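Local coordinates for chromosomal replication initiator protein dnaA (Thermotoga maritima, PDB 2Z4S) that binds adenine nucleotide through its AAA+ domain and probably hydrolyses ATP and starts chromosomal replication by assembling on the origin as a right-handed spiral filament, at residues Ala120-Lys125 and Ile150-Val154. Residues are numbered along the deposited sequence; the frame is centred on the assembly and turned at random.
Sequences ALEVAK and IGNYV
Ala124 meets three residues of the neighbouring helix, Ile150, Tyr153 and Val154, and so illustrates a small methyl placed where the backbones of two packed helices in an AAA+ domain come nearest. Helix 143-157 begins within the P-loop, with the nucleotide-binding Lys143 and Thr144 in its first turn; 120-125 closes the preceding helix. The local axes come within 9.1 Å at a crossing angle of -35°, and the CA atoms of Ala124 and Ile150 stand 4.9 Å apart.

Aliphatic contacts make up the inner part of the interface. The methyl of Ala124 points at the partner helix and sits 3.5 Å from CD2 of Tyr153, with CG2 of Ile150 on another flank. CG2 of Val154 also packs on Ala124, 4.3 Å from its CB. One turn earlier, Ala120 CB lies 4.0 Å from Ile150 CG1. The two branches of Ile150 are thus divided between successive turns: with chi1 at -62°, CG1 lies beside its own backbone N and leads CD1 toward Ala120, while CG2 serves Ala124. The same isoleucine also touches Leu133, Ile197, Leu199 and Val231, joining the helix pair to the parallel sheet.

The aromatic contacts form the outer part. CG of Tyr153 is anti to the backbone N (chi1 -178°), which carries the ring across to the end of helix 114-125. There Ala124 O lies in the ring plane at its edge, 3.5 Å from CD2, and Leu121 CD2 lies more loosely over one face. The extended aliphatic chain of Lys125 crosses the ring obliquely, its CG 3.5 Å from Tyr153 CE2.

The chemistry grades from a buried aliphatic side against the sheet to a partly exposed aromatic side near solvent, so cohesion between these segments rests on shape and dispersion rather than on directed polar bonds.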
loop_
_atom_site.group_PDB
_atom_site.type_symbol
_atom_site.label_atom_id
_atom_site.label_comp_id
_atom_site.label_asym_id
_atom_site.label_seq_id
_atom_site.Cartn_x
_atom_site.Cartn_y
_atom_site.Cartn_z
ATOM N N ALA A 120 0.490 -9.193 -7.114
ATOM C CA ALA A 120 1.085 -7.904 -7.412
ATOM C C ALA A 120 2.223 -8.000 -8.437
ATOM O O ALA A 120 2.251 -7.254 -9.421
ATOM C CB ALA A 120 1.587 -7.275 -6.114
ATOM N N LEU A 121 3.151 -8.930 -8.201
ATOM C CA LEU A 121 4.306 -9.125 -9.087
ATOM C C LEU A 121 3.852 -9.611 -10.449
ATOM O O LEU A 121 4.341 -9.148 -11.477
ATOM C CB LEU A 121 5.298 -10.130 -8.465
ATOM C CG LEU A 121 6.724 -10.281 -9.036
ATOM C CD1 LEU A 121 6.737 -11.297 -10.144
ATOM C CD2 LEU A 121 7.244 -8.937 -9.522
ATOM N N GLU A 122 2.902 -10.541 -10.445
ATOM C CA GLU A 122 2.373 -11.079 -11.684
ATOM C C GLU A 122 1.751 -9.947 -12.507
ATOM O O GLU A 122 2.046 -9.787 -13.701
ATOM C CB GLU A 122 1.334 -12.160 -11.379
ATOM C CG GLU A 122 0.842 -12.917 -12.604
ATOM C CD GLU A 122 1.944 -13.692 -13.313
ATOM O OE1 GLU A 122 3.068 -13.169 -13.469
ATOM O OE2 GLU A 122 1.679 -14.827 -13.736
ATOM N N VAL A 123 0.901 -9.153 -11.858
ATOM C CA VAL A 123 0.242 -8.031 -12.522
ATOM C C VAL A 123 1.247 -6.994 -13.020
ATOM O O VAL A 123 1.053 -6.394 -14.077
ATOM C CB VAL A 123 -0.768 -7.335 -11.582
ATOM C CG1 VAL A 123 -1.132 -5.980 -12.129
ATOM C CG2 VAL A 123 -2.013 -8.182 -11.442
ATOM N N ALA A 124 2.323 -6.791 -12.264
ATOM C CA ALA A 124 3.339 -5.817 -12.639
ATOM C C ALA A 124 4.148 -6.275 -13.832
ATOM O O ALA A 124 4.689 -5.463 -14.574
ATOM C CB ALA A 124 4.256 -5.547 -11.470
ATOM N N LYS A 125 4.236 -7.585 -14.008
ATOM C CA LYS A 125 4.987 -8.145 -15.120
ATOM C C LYS A 125 4.120 -8.200 -16.369
ATOM O O LYS A 125 4.616 -8.152 -17.496
ATOM C CB LYS A 125 5.503 -9.542 -14.748
ATOM C CG LYS A 125 6.659 -9.505 -13.754
ATOM C CD LYS A 125 7.314 -10.866 -13.550
ATOM C CE LYS A 125 8.573 -10.732 -12.680
ATOM N NZ LYS A 125 9.246 -12.028 -12.374
ATOM N N ILE A 150 4.262 -2.383 -7.651
ATOM C CA ILE A 150 3.741 -2.550 -9.008
ATOM C C ILE A 150 4.138 -1.290 -9.780
ATOM O O ILE A 150 4.584 -1.358 -10.920
ATOM C CB ILE A 150 2.187 -2.652 -9.027
ATOM C CG1 ILE A 150 1.731 -3.880 -8.241
ATOM C CG2 ILE A 150 1.675 -2.687 -10.460
ATOM C CD1 ILE A 150 0.231 -4.083 -8.238
ATOM N N GLY A 151 3.978 -0.141 -9.132
ATOM C CA GLY A 151 4.314 1.116 -9.762
ATOM C C GLY A 151 5.764 1.138 -10.159
ATOM O O GLY A 151 6.097 1.162 -11.341
ATOM N N ASN A 152 6.632 1.102 -9.159
ATOM C CA ASN A 152 8.071 1.135 -9.401
ATOM C C ASN A 152 8.582 0.078 -10.361
ATOM O O ASN A 152 9.399 0.363 -11.236
ATOM C CB ASN A 152 8.822 1.028 -8.080
ATOM C CG ASN A 152 8.951 2.360 -7.393
ATOM O OD1 ASN A 152 9.398 3.345 -8.005
ATOM N ND2 ASN A 152 8.568 2.410 -6.117
ATOM N N TYR A 153 8.107 -1.146 -10.196
ATOM C CA TYR A 153 8.541 -2.214 -11.060
ATOM C C TYR A 153 8.220 -1.878 -12.494
ATOM O O TYR A 153 9.028 -2.131 -13.376
ATOM C CB TYR A 153 7.844 -3.516 -10.701
ATOM C CG TYR A 153 8.297 -4.684 -11.540
ATOM C CD1 TYR A 153 9.494 -5.334 -11.267
ATOM C CD2 TYR A 153 7.517 -5.154 -12.598
ATOM C CE1 TYR A 153 9.904 -6.424 -12.014
ATOM C CE2 TYR A 153 7.919 -6.250 -13.353
ATOM C CZ TYR A 153 9.115 -6.881 -13.051
ATOM O OH TYR A 153 9.529 -7.973 -13.776
ATOM N N VAL A 154 7.043 -1.308 -12.733
ATOM C CA VAL A 154 6.648 -0.991 -14.098
ATOM C C VAL A 154 7.391 0.190 -14.642
ATOM O O VAL A 154 7.563 0.305 -15.846
ATOM C CB VAL A 154 5.131 -0.722 -14.236
ATOM C CG1 VAL A 154 4.818 -0.263 -15.659
ATOM C CG2 VAL A 154 4.339 -1.993 -13.928
#